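Local atomic coordinates of inositol-3-phosphate synthase (Caenorhabditis elegans, PDB entry 1VKO), a protein that belongs to an inositol-phosphate synthase family of the Rossmann clan and binds nicotinamide-adenine-dinucleotide, together with potassium and pyrophosphate. Residues A[88-93]-A[171-176]; A[97-102]-A[114-119]; A[103-108]-A[175-180]; A[165-170]-A[183-188]. All blocks are in the same frame, centred on the assembly; numbering follows the deposited sequence.

Contact 1: A[88-93]-A[171-176]. With K (potassium ion), chain B; NAD (nicotinamide-adenine-dinucleotide), chain G.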
# COMPACT_ATOMS: atom_id res chain seq x y z
N ASN A 88 5.30 2.10 -27.61
CA ASN A 88 4.86 3.50 -27.78
C ASN A 88 4.54 3.80 -29.25
O ASN A 88 3.46 4.27 -29.58
CB ASN A 88 5.88 4.49 -27.21
CG ASN A 88 6.10 4.29 -25.70
OD1 ASN A 88 5.26 3.68 -25.06
ND2 ASN A 88 7.22 4.78 -25.14
N GLY A 89 5.48 3.50 -30.13
CA GLY A 89 5.30 3.78 -31.54
C GLY A 89 4.00 3.20 -32.06
O GLY A 89 3.19 3.94 -32.62
N SER A 90 3.78 1.89 -31.93
CA SER A 90 2.64 1.26 -32.61
C SER A 90 1.34 1.75 -31.97
O SER A 90 0.29 1.84 -32.61
CB SER A 90 2.73 -0.26 -32.53
OG SER A 90 2.74 -0.69 -31.18
N THR A 91 1.41 2.09 -30.69
CA THR A 91 0.25 2.62 -29.99
C THR A 91 -0.08 4.04 -30.40
O THR A 91 -1.24 4.37 -30.59
CB THR A 91 0.47 2.53 -28.46
OG1 THR A 91 0.49 1.15 -28.09
CG2 THR A 91 -0.72 3.10 -27.71
N ALA A 92 0.95 4.89 -30.48
CA ALA A 92 0.84 6.24 -30.98
C ALA A 92 0.12 6.24 -32.31
O ALA A 92 -0.82 6.99 -32.51
CB ALA A 92 2.21 6.87 -31.11
N VAL A 93 0.55 5.36 -33.22
CA VAL A 93 -0.05 5.26 -34.56
C VAL A 93 -1.47 4.70 -34.45
O VAL A 93 -2.41 5.28 -34.98
CB VAL A 93 0.82 4.39 -35.54
CG1 VAL A 93 0.24 4.36 -36.95
CG2 VAL A 93 2.23 4.88 -35.60
N GLY A 171 0.18 -6.76 -31.48
CA GLY A 171 0.10 -8.05 -30.82
C GLY A 171 1.28 -8.23 -29.90
O GLY A 171 1.15 -8.78 -28.79
N ARG A 172 2.44 -7.75 -30.36
CA ARG A 172 3.67 -7.76 -29.58
C ARG A 172 3.45 -6.94 -28.34
O ARG A 172 3.76 -7.38 -27.27
CB ARG A 172 4.81 -7.15 -30.41
CG ARG A 172 6.21 -7.46 -29.96
CD ARG A 172 7.28 -7.28 -31.06
NE ARG A 172 7.10 -6.07 -31.89
CZ ARG A 172 7.84 -5.76 -32.98
NH1 ARG A 172 8.83 -6.56 -33.36
NH2 ARG A 172 7.59 -4.64 -33.68
N ALA A 173 2.90 -5.73 -28.50
CA ALA A 173 2.91 -4.73 -27.43
C ALA A 173 1.92 -5.07 -26.32
O ALA A 173 2.21 -4.86 -25.12
CB ALA A 173 2.63 -3.37 -28.01
N LYS A 174 0.75 -5.61 -26.70
CA LYS A 174 -0.27 -6.06 -25.72
C LYS A 174 -0.93 -4.88 -25.01
O LYS A 174 -1.26 -4.98 -23.83
CB LYS A 174 0.32 -7.02 -24.66
CG LYS A 174 0.98 -8.28 -25.24
CD LYS A 174 1.24 -9.31 -24.18
CE LYS A 174 2.65 -9.27 -23.61
NZ LYS A 174 3.65 -9.84 -24.56
N VAL A 175 -1.09 -3.77 -25.72
CA VAL A 175 -1.74 -2.57 -25.18
C VAL A 175 -3.24 -2.49 -25.48
O VAL A 175 -4.07 -2.34 -24.57
CB VAL A 175 -1.00 -1.30 -25.71
CG1 VAL A 175 -1.52 -0.05 -25.04
CG2 VAL A 175 0.50 -1.43 -25.45
N PHE A 176 -3.61 -2.57 -26.76
CA PHE A 176 -5.01 -2.51 -27.14
C PHE A 176 -5.63 -3.88 -26.88
O PHE A 176 -5.00 -4.92 -27.09
CB PHE A 176 -5.15 -2.20 -28.63
CG PHE A 176 -4.55 -0.88 -29.04
CD1 PHE A 176 -5.08 0.32 -28.61
CD2 PHE A 176 -3.48 -0.84 -29.90
CE1 PHE A 176 -4.52 1.54 -29.01
CE2 PHE A 176 -2.93 0.37 -30.33
CZ PHE A 176 -3.46 1.57 -29.86
K K B . 5.90 1.61 -23.08
PA NAD G . 9.81 -0.88 -27.02
O1A NAD G . 10.82 -1.92 -26.95
O2A NAD G . 8.49 -1.52 -27.11
O5B NAD G . 10.16 0.04 -28.27
C5B NAD G . 11.47 0.08 -28.76
C4B NAD G . 11.40 -0.16 -30.26
O4B NAD G . 12.48 0.50 -30.87
C3B NAD G . 11.53 -1.62 -30.61
O3B NAD G . 10.68 -1.78 -31.73
C2B NAD G . 12.93 -1.80 -31.12
O2B NAD G . 12.79 -2.63 -32.27
C1B NAD G . 13.27 -0.39 -31.60
N9A NAD G . 14.70 0.03 -31.68
C8A NAD G . 15.75 -0.25 -30.86
N7A NAD G . 16.85 0.35 -31.36
C5A NAD G . 16.55 1.02 -32.49
C6A NAD G . 17.30 1.77 -33.42
N6A NAD G . 18.63 1.93 -33.34
N1A NAD G . 16.65 2.30 -34.51
C2A NAD G . 15.32 2.08 -34.71
N3A NAD G . 14.63 1.32 -33.82
C4A NAD G . 15.20 0.80 -32.72
O3 NAD G . 9.90 0.16 -25.78
PN NAD G . 8.78 1.27 -25.59
O1N NAD G . 8.19 1.53 -26.93
O2N NAD G . 7.91 0.84 -24.49
O5D NAD G . 9.58 2.64 -25.24
C5D NAD G . 10.70 3.05 -26.01
C4D NAD G . 11.64 4.03 -25.29
O4D NAD G . 10.91 5.06 -24.67
C3D NAD G . 12.49 3.38 -24.19
O3D NAD G . 13.78 3.92 -24.24
C2D NAD G . 11.89 3.93 -22.92
O2D NAD G . 12.80 4.10 -21.84
C1D NAD G . 11.43 5.29 -23.38
N1N NAD G . 10.48 5.74 -22.37
C2N NAD G . 9.33 5.04 -22.16
C3N NAD G . 8.46 5.48 -21.18
C7N NAD G . 7.09 4.93 -21.25
O7N NAD G . 6.88 3.95 -22.24
N7N NAD G . 6.14 5.39 -20.42
C4N NAD G . 8.74 6.63 -20.42
C5N NAD G . 9.92 7.31 -20.64
C6N NAD G . 10.80 6.85 -21.63
O HOH W 1 7.45 0.97 -20.97

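Contact 2: A[97-102]-A[114-119]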
# COMPACT_ATOMS: atom_id res chain seq x y z
N PHE A 97 -5.43 6.54 -35.64
CA PHE A 97 -6.42 5.90 -36.50
C PHE A 97 -7.70 5.67 -35.74
O PHE A 97 -8.78 5.94 -36.23
CB PHE A 97 -5.91 4.55 -36.99
CG PHE A 97 -4.93 4.65 -38.12
CD1 PHE A 97 -5.18 5.50 -39.21
CD2 PHE A 97 -3.78 3.87 -38.13
CE1 PHE A 97 -4.28 5.60 -40.26
CE2 PHE A 97 -2.88 3.95 -39.20
CZ PHE A 97 -3.12 4.81 -40.25
N ALA A 98 -7.55 5.18 -34.52
CA ALA A 98 -8.66 4.79 -33.71
C ALA A 98 -9.51 6.00 -33.42
O ALA A 98 -10.73 5.92 -33.49
CB ALA A 98 -8.17 4.15 -32.44
N ASN A 99 -8.88 7.14 -33.12
CA ASN A 99 -9.65 8.40 -32.96
C ASN A 99 -10.24 8.99 -34.26
O ASN A 99 -11.31 9.58 -34.23
CB ASN A 99 -8.85 9.47 -32.22
CG ASN A 99 -8.79 9.21 -30.75
OD1 ASN A 99 -9.55 9.80 -29.97
ND2 ASN A 99 -7.87 8.33 -30.34
N GLN A 100 -9.54 8.84 -35.37
CA GLN A 100 -10.05 9.28 -36.68
C GLN A 100 -11.37 8.61 -37.02
O GLN A 100 -12.32 9.27 -37.45
CB GLN A 100 -9.04 8.98 -37.77
CG GLN A 100 -7.90 9.98 -37.90
CD GLN A 100 -6.80 9.48 -38.81
OE1 GLN A 100 -6.65 8.28 -39.00
NE2 GLN A 100 -5.99 10.41 -39.34
N TYR A 101 -11.45 7.30 -36.78
CA TYR A 101 -12.65 6.52 -37.08
C TYR A 101 -13.58 6.31 -35.91
O TYR A 101 -14.57 5.57 -36.03
CB TYR A 101 -12.25 5.18 -37.66
CG TYR A 101 -11.56 5.35 -38.98
CD1 TYR A 101 -10.19 5.53 -39.06
CD2 TYR A 101 -12.30 5.39 -40.17
CE1 TYR A 101 -9.55 5.71 -40.27
CE2 TYR A 101 -11.66 5.57 -41.40
CZ TYR A 101 -10.30 5.73 -41.44
OH TYR A 101 -9.67 5.90 -42.63
N ALA A 102 -13.28 6.93 -34.77
CA ALA A 102 -14.11 6.81 -33.58
C ALA A 102 -14.41 5.35 -33.21
O ALA A 102 -15.56 4.97 -32.94
CB ALA A 102 -15.39 7.59 -33.77
N ALA A 114 -12.46 5.25 -28.57
CA ALA A 114 -11.19 5.98 -28.73
C ALA A 114 -11.26 7.38 -28.10
O ALA A 114 -12.30 8.05 -28.17
CB ALA A 114 -10.81 6.07 -30.17
N ASN A 115 -10.17 7.79 -27.45
CA ASN A 115 -10.01 9.20 -27.07
C ASN A 115 -8.55 9.63 -26.96
O ASN A 115 -7.65 8.87 -27.33
CB ASN A 115 -10.78 9.52 -25.78
CG ASN A 115 -10.29 8.72 -24.58
OD1 ASN A 115 -9.12 8.35 -24.49
ND2 ASN A 115 -11.18 8.49 -23.62
N TYR A 116 -8.34 10.86 -26.50
CA TYR A 116 -7.00 11.45 -26.32
C TYR A 116 -6.81 11.89 -24.91
O TYR A 116 -6.16 12.89 -24.69
CB TYR A 116 -6.70 12.67 -27.25
CG TYR A 116 -6.48 12.29 -28.72
CD1 TYR A 116 -5.49 11.38 -29.08
CD2 TYR A 116 -7.28 12.80 -29.73
CE1 TYR A 116 -5.30 11.01 -30.36
CE2 TYR A 116 -7.08 12.44 -31.06
CZ TYR A 116 -6.09 11.54 -31.36
OH TYR A 116 -5.91 11.13 -32.64
N PHE A 117 -7.32 11.15 -23.94
CA PHE A 117 -7.05 11.51 -22.54
C PHE A 117 -5.55 11.42 -22.20
O PHE A 117 -4.78 10.70 -22.84
CB PHE A 117 -7.88 10.65 -21.58
CG PHE A 117 -9.32 11.08 -21.44
CD1 PHE A 117 -9.90 11.98 -22.34
CD2 PHE A 117 -10.11 10.53 -20.42
CE1 PHE A 117 -11.24 12.36 -22.23
CE2 PHE A 117 -11.46 10.90 -20.28
CZ PHE A 117 -12.04 11.81 -21.20
N GLY A 118 -5.14 12.18 -21.21
CA GLY A 118 -3.75 12.24 -20.86
C GLY A 118 -2.86 13.00 -21.81
O GLY A 118 -1.64 12.95 -21.66
N SER A 119 -3.46 13.68 -22.80
CA SER A 119 -2.77 14.68 -23.63
C SER A 119 -3.00 16.03 -22.95
O SER A 119 -4.14 16.41 -22.78
CB SER A 119 -3.39 14.68 -25.04
OG SER A 119 -2.65 15.47 -25.99

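Contact 3: A[103-108]-A[175-180]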
# COMPACT_ATOMS: atom_id res chain seq x y z
N MET A 103 -13.36 4.53 -33.15
CA MET A 103 -13.51 3.11 -32.86
C MET A 103 -13.95 2.84 -31.43
O MET A 103 -13.52 3.53 -30.49
CB MET A 103 -12.26 2.31 -33.22
CG MET A 103 -11.61 2.72 -34.56
SD MET A 103 -10.44 1.50 -35.19
CE MET A 103 -10.12 2.05 -36.85
N THR A 104 -14.83 1.86 -31.28
CA THR A 104 -15.26 1.42 -29.97
C THR A 104 -14.89 -0.04 -29.81
O THR A 104 -14.59 -0.72 -30.77
CB THR A 104 -16.80 1.59 -29.80
OG1 THR A 104 -17.46 1.24 -31.00
CG2 THR A 104 -17.19 3.05 -29.60
N TRP A 105 -14.90 -0.52 -28.56
CA TRP A 105 -14.72 -1.95 -28.33
C TRP A 105 -15.60 -2.37 -27.15
O TRP A 105 -15.86 -1.54 -26.27
CB TRP A 105 -13.23 -2.32 -28.16
CG TRP A 105 -12.50 -1.51 -27.13
CD1 TRP A 105 -12.24 -1.89 -25.86
CD2 TRP A 105 -11.98 -0.17 -27.27
NE1 TRP A 105 -11.58 -0.89 -25.18
CE2 TRP A 105 -11.39 0.18 -26.03
CE3 TRP A 105 -11.95 0.78 -28.33
CZ2 TRP A 105 -10.79 1.44 -25.78
CZ3 TRP A 105 -11.33 2.01 -28.11
CH2 TRP A 105 -10.77 2.34 -26.82
N ARG A 106 -16.09 -3.62 -27.14
CA ARG A 106 -16.93 -4.08 -26.03
C ARG A 106 -16.10 -4.24 -24.76
O ARG A 106 -14.96 -4.71 -24.82
CB ARG A 106 -17.60 -5.42 -26.35
CG ARG A 106 -18.97 -5.35 -27.09
CD ARG A 106 -20.23 -5.04 -26.19
NE ARG A 106 -20.42 -5.93 -25.02
CZ ARG A 106 -20.85 -5.51 -23.81
NH1 ARG A 106 -21.14 -4.22 -23.64
NH2 ARG A 106 -21.01 -6.35 -22.78
N THR A 107 -16.66 -3.87 -23.61
CA THR A 107 -16.08 -4.22 -22.33
C THR A 107 -17.17 -4.85 -21.48
O THR A 107 -18.36 -4.79 -21.84
CB THR A 107 -15.49 -3.00 -21.64
OG1 THR A 107 -16.52 -2.03 -21.41
CG2 THR A 107 -14.55 -2.29 -22.60
N LYS A 108 -16.76 -5.49 -20.39
CA LYS A 108 -17.67 -5.98 -19.36
C LYS A 108 -18.64 -4.90 -18.92
O LYS A 108 -19.71 -5.19 -18.39
CB LYS A 108 -16.85 -6.43 -18.16
CG LYS A 108 -16.75 -7.90 -17.97
CD LYS A 108 -15.40 -8.36 -17.50
CE LYS A 108 -14.89 -7.67 -16.17
NZ LYS A 108 -13.50 -7.23 -16.64
N VAL A 175 -1.09 -3.77 -25.72
CA VAL A 175 -1.74 -2.57 -25.18
C VAL A 175 -3.24 -2.49 -25.48
O VAL A 175 -4.07 -2.34 -24.57
CB VAL A 175 -1.00 -1.30 -25.71
CG1 VAL A 175 -1.52 -0.05 -25.04
CG2 VAL A 175 0.50 -1.43 -25.45
N PHE A 176 -3.61 -2.57 -26.76
CA PHE A 176 -5.01 -2.51 -27.14
C PHE A 176 -5.63 -3.88 -26.88
O PHE A 176 -5.00 -4.92 -27.09
CB PHE A 176 -5.15 -2.20 -28.63
CG PHE A 176 -4.55 -0.88 -29.04
CD1 PHE A 176 -5.08 0.32 -28.61
CD2 PHE A 176 -3.48 -0.84 -29.90
CE1 PHE A 176 -4.52 1.54 -29.01
CE2 PHE A 176 -2.93 0.37 -30.33
CZ PHE A 176 -3.46 1.57 -29.86
N GLU A 177 -6.89 -3.87 -26.47
CA GLU A 177 -7.67 -5.09 -26.27
C GLU A 177 -7.81 -5.80 -27.65
O GLU A 177 -7.71 -5.10 -28.65
CB GLU A 177 -9.04 -4.68 -25.76
CG GLU A 177 -9.09 -4.17 -24.35
CD GLU A 177 -8.42 -5.11 -23.36
OE1 GLU A 177 -8.77 -6.30 -23.30
OE2 GLU A 177 -7.53 -4.63 -22.67
N PRO A 178 -8.00 -7.13 -27.72
CA PRO A 178 -7.95 -7.85 -28.98
C PRO A 178 -8.86 -7.16 -29.97
O PRO A 178 -8.38 -6.69 -30.96
CB PRO A 178 -8.44 -9.26 -28.60
CG PRO A 178 -7.82 -9.37 -27.10
CD PRO A 178 -8.30 -8.05 -26.61
N GLU A 179 -10.12 -6.96 -29.60
CA GLU A 179 -11.10 -6.36 -30.50
C GLU A 179 -10.58 -5.16 -31.23
O GLU A 179 -10.76 -5.08 -32.44
CB GLU A 179 -12.38 -5.96 -29.77
CG GLU A 179 -13.56 -5.80 -30.73
CD GLU A 179 -14.78 -5.13 -30.12
OE1 GLU A 179 -14.99 -5.21 -28.88
OE2 GLU A 179 -15.55 -4.52 -30.90
N LEU A 180 -9.95 -4.24 -30.50
CA LEU A 180 -9.43 -2.99 -31.10
C LEU A 180 -8.25 -3.19 -32.05
O LEU A 180 -8.02 -2.38 -32.95
CB LEU A 180 -9.12 -1.92 -30.02
CG LEU A 180 -8.53 -0.56 -30.45
CD1 LEU A 180 -9.42 0.18 -31.46
CD2 LEU A 180 -8.25 0.30 -29.18
O HOH W 2 -14.02 -6.17 -26.75

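Contact 4: A[165-170]-A[183-188]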
# COMPACT_ATOMS: atom_id res chain seq x y z
N ASN A 165 5.30 -5.57 -39.12
CA ASN A 165 4.32 -4.54 -39.49
C ASN A 165 3.54 -4.13 -38.24
O ASN A 165 3.44 -4.91 -37.29
CB ASN A 165 3.34 -5.06 -40.55
CG ASN A 165 2.50 -6.21 -40.04
OD1 ASN A 165 1.56 -6.01 -39.25
ND2 ASN A 165 2.86 -7.43 -40.43
N LEU A 166 2.94 -2.95 -38.28
CA LEU A 166 2.33 -2.34 -37.12
C LEU A 166 1.15 -3.10 -36.54
O LEU A 166 0.69 -2.78 -35.44
CB LEU A 166 1.96 -0.87 -37.42
CG LEU A 166 3.14 0.08 -37.58
CD1 LEU A 166 2.84 1.45 -37.03
CD2 LEU A 166 4.39 -0.44 -36.90
N TYR A 167 0.66 -4.11 -37.27
CA TYR A 167 -0.35 -5.01 -36.73
C TYR A 167 0.31 -6.06 -35.85
O TYR A 167 -0.11 -6.24 -34.70
CB TYR A 167 -1.23 -5.61 -37.84
CG TYR A 167 -2.13 -6.75 -37.41
CD1 TYR A 167 -3.19 -6.55 -36.53
CD2 TYR A 167 -1.90 -8.04 -37.87
CE1 TYR A 167 -4.00 -7.62 -36.14
CE2 TYR A 167 -2.69 -9.11 -37.50
CZ TYR A 167 -3.74 -8.90 -36.63
OH TYR A 167 -4.51 -9.98 -36.26
N GLU A 168 1.36 -6.72 -36.34
CA GLU A 168 2.12 -7.68 -35.53
C GLU A 168 2.75 -6.97 -34.35
O GLU A 168 2.96 -7.56 -33.26
CB GLU A 168 3.26 -8.27 -36.33
CG GLU A 168 2.90 -9.08 -37.57
CD GLU A 168 4.16 -9.52 -38.34
OE1 GLU A 168 4.97 -8.65 -38.75
OE2 GLU A 168 4.34 -10.74 -38.53
N ALA A 169 3.09 -5.72 -34.61
CA ALA A 169 3.62 -4.83 -33.61
C ALA A 169 2.64 -4.56 -32.43
O ALA A 169 3.07 -4.32 -31.32
CB ALA A 169 4.01 -3.53 -34.29
N MET A 170 1.34 -4.53 -32.71
CA MET A 170 0.30 -4.36 -31.69
C MET A 170 0.12 -5.61 -30.83
O MET A 170 -0.11 -5.51 -29.59
CB MET A 170 -1.01 -4.09 -32.35
CG MET A 170 -1.19 -2.73 -32.92
SD MET A 170 -2.92 -2.67 -33.35
CE MET A 170 -3.03 -0.92 -33.19
N LYS A 183 -10.03 -4.29 -35.39
CA LYS A 183 -10.53 -3.10 -36.07
C LYS A 183 -9.41 -2.30 -36.71
O LYS A 183 -9.58 -1.77 -37.82
CB LYS A 183 -11.29 -2.23 -35.05
CG LYS A 183 -12.72 -2.74 -34.79
CD LYS A 183 -13.40 -1.97 -33.68
CE LYS A 183 -14.88 -2.25 -33.73
NZ LYS A 183 -15.69 -1.23 -33.00
N LEU A 184 -8.27 -2.18 -36.01
CA LEU A 184 -7.12 -1.42 -36.53
C LEU A 184 -6.27 -2.15 -37.56
O LEU A 184 -5.42 -1.54 -38.22
CB LEU A 184 -6.26 -0.93 -35.41
CG LEU A 184 -6.77 0.22 -34.54
CD1 LEU A 184 -5.86 0.20 -33.43
CD2 LEU A 184 -6.66 1.55 -35.28
N ARG A 185 -6.52 -3.45 -37.75
CA ARG A 185 -5.72 -4.28 -38.64
C ARG A 185 -5.53 -3.73 -40.11
O ARG A 185 -4.39 -3.64 -40.58
CB ARG A 185 -6.25 -5.73 -38.64
CG ARG A 185 -5.78 -6.58 -39.80
CD ARG A 185 -5.86 -8.09 -39.55
NE ARG A 185 -4.79 -8.80 -40.26
CZ ARG A 185 -4.64 -10.13 -40.28
NH1 ARG A 185 -5.48 -10.90 -39.62
NH2 ARG A 185 -3.64 -10.68 -40.97
N PRO A 186 -6.59 -3.37 -40.83
CA PRO A 186 -6.42 -2.90 -42.22
C PRO A 186 -5.69 -1.54 -42.32
O PRO A 186 -5.36 -1.10 -43.42
CB PRO A 186 -7.84 -2.80 -42.73
CG PRO A 186 -8.66 -2.58 -41.54
CD PRO A 186 -8.02 -3.39 -40.44
N PHE A 187 -5.45 -0.88 -41.19
CA PHE A 187 -4.74 0.39 -41.21
C PHE A 187 -3.26 0.21 -40.82
O PHE A 187 -2.37 0.84 -41.40
CB PHE A 187 -5.40 1.39 -40.27
CG PHE A 187 -6.87 1.64 -40.55
CD1 PHE A 187 -7.85 0.88 -39.92
CD2 PHE A 187 -7.26 2.68 -41.41
CE1 PHE A 187 -9.21 1.11 -40.16
CE2 PHE A 187 -8.60 2.92 -41.64
CZ PHE A 187 -9.58 2.13 -41.02
N MET A 188 -3.02 -0.67 -39.86
CA MET A 188 -1.71 -0.83 -39.26
C MET A 188 -0.92 -1.86 -39.99
O MET A 188 0.29 -1.72 -40.11
CB MET A 188 -1.85 -1.31 -37.83
CG MET A 188 -2.55 -0.36 -36.97
SD MET A 188 -1.52 1.07 -36.59
CE MET A 188 -0.60 0.43 -35.16

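Contact 1: A[88-93]-A[171-176]
Thr91 OG1 is held between Asn87 O, to which it is hydrogen-bonded one turn back in the helix, and the branched end of Val175. CB, CG1 and CG2 of Val175 all lie close to it, with CG2 3.7 Å from OG1. The chi1 of -68° that sets OG1 beside its own backbone N leaves Thr91 CG2 for Phe176, whose CZ it meets at 3.8 Å. The Phe176 ring turns its edge to the helix backbone. Its CZ is 3.6 Å from Thr91 O, close to the ring plane. Ser90 OG, bonded to Gly86 O, touches Ala173 CB loosely at 4.2 Å. Helix 87-100 follows strand 77-82 of the parallel sheet, the first beta-alpha unit of a Rossmann fold, and its start faces the dinucleotide. Asn88 N donates to NAD O1N over 3.0 Å, nearly straight at 166°. The Asn88 side chain is gripped at both ends of its amide: ND2 donates to NAD O7N at 3.0 Å, and OD1 binds the potassium ion at 2.9 Å. NAD O2N and O7N, a water and Ser441 OG complete the potassium site. Val175 also packs on helix 440-458, and Phe176 on Met426 of the second subunit.

Contact 2: A[97-102]-A[114-119]
The amide of Asn99 stacks on the ring of Tyr116. The two planes are only 13° apart. Asn99 CG lies over one face of the ring, offset toward its rim, and Asn99 CB is 3.4 Å from Tyr116 OH. That hydroxyl has its hydrogen bond elsewhere, with Asn152 OD1. The polar contact uses the same amide. Asn99 ND2 donates to Asn115 O at 3.1 Å, with an angle of 147° at the hydrogen. The nitrogen approaches from above the carbonyl plane, not along a lone pair. ND2 has a second hydrogen bond, to Ser95 O in its own helix, and the two bonds fix which way round the amide lies. Asn99 OD1 is then left facing the backbone of Asn115, 3.0 Å from its CA. The apolar part is small: Ala98 CB meets Ala114 CB at 4.0 Å, and Ala114 CB also rests on Ala98 O at 3.3 Å. Beyond these groups the loop folds into a type II beta turn from Tyr116 to Ser119, with Gly118 at positive phi. Asn115 OD1 holds the turn weakly through Phe117 N and accepts more firmly from Met426 N of the second subunit. Helix 87-100 ends here in a Schellman motif at Ala102. The chain then makes the hairpin of strands 104-107 and 110-113, and residues 114-119 return past the helix end to Ser119, the N-cap of helix 120-123. Tyr449 of helix 440-458 meets the Tyr116 ring nearly at a right angle.

Contact 3: A[103-108]-A[175-180]
Trp105, Leu180 and Glu179 carry this contact. Leu180 lays its CD2 methyl over one face of the indole. The methyl is 3.9 Å from the centroid of the six-membered ring of Trp105 and 18° off the ring normal, a CH-pi contact offset toward the CZ3 rim. Leu180 CG runs anti to its backbone N (chi1 178°), which carries the branched end toward residues 103-105. The other methyl, CD1, meets Met103 CB at 4.0 Å. Glu179 works on the backbone beside the indole. Its chain is extended, and OE1 accepts from Arg106 N in a short bond of 2.6 Å, met on the syn side but tilted 23° out of the carboxylate plane. The same oxygen lies 3.5 Å from Trp105 CB. A water also donates to Glu179 OE1, and it bridges to Arg106 O at 2.6 Å. OE1 thus has two donors, the Arg106 amide and the bridging water. In the fold, the contact seats the two-stranded hairpin of 104-107 and 110-113 on the first turn of helix 178-188. Lys183 NZ, one turn further on, bonds to Thr104 O and makes a long, weak ion pair with Glu179 OE2. Glu177, at the N-cap position, brings CG to within 4.2 Å of Trp105 CD1. Its bent chain leads the carboxylate away from the indole, and OE2 forms a salt bridge with Lys108 of the third subunit. The reverse pair, Lys108 here with Glu177 of the third subunit, makes this interaction reciprocal. Met426 of the second subunit packs on both Trp105 and Leu180.

Contact 4: A[165-170]-A[183-188]
Arg185 lies across one face of the Tyr167 ring. Its guanidinium is turned only 13° from the ring plane, and NE is 3.5 Å from Tyr167 CE2, near the rim. Further back along the chain, Arg185 CD sits over the ring in a CH-pi contact, 3.9 Å from the Tyr167 centroid. Tyr167 reaches this place because its CG stands anti to the backbone N (chi1 169°). Next to this pair, Met188 folds its bent chain against Leu166. Its CE is 3.7 Å from Leu166 CB, and the same CB touches Met188 O at 3.3 Å. Met170 comes in at about a right angle to Leu184 and Met188. Its CE is modelled too close to Leu184 CD1, and the fine detail there is doubtful. Outside this shell, both polar ends of the stack are anchored. Tyr167 OH has a hydrogen bond with Glu182 OE2, and Arg185 NH2 forms a salt bridge with Glu189. Asn165 and Glu168 form a capping box. Asn165 OD1 accepts from Glu168 N at 3.0 Å, while Asn165 N donates back to Glu168 OE1 at 3.1 Å. Tyr167 N makes a further bond to Asn165 OD1, at 2.9 Å. On the other segment the helix is kinked at Pro186 and Phe187. Leu184 O still accepts from both Phe187 N and Met188 N. The contact joins the start of helix 168-173 to the last turns of helix 178-188, the next helix in the chain. Helix 87-100 packs against both, with Val93 touching Leu166 and Met188, and Phe97 touching Leu184.

How the contacts relate
The four contacts lie on the same side of the chain's centre, with their own centres 9 to 16 Å apart. Contacts 1 and 4 are the closest pair and share helix 168-173. Contacts 1 and 2 share helix 87-100, and contacts 3 and 4 share helix 178-188. Contacts 1 and 3 have Val175 and Phe176 in common. Along the chain, contact 2 is nested inside contact 1 and closes before contact 4 opens. Contact 3 crosses contacts 2 and 4, and contact 4 also crosses contact 1. Together they tie three helices and a hairpin into one block. Contact 1 reaches the dinucleotide, contacts 1 to 3 reach other subunits, and contact 4 stays within the chain.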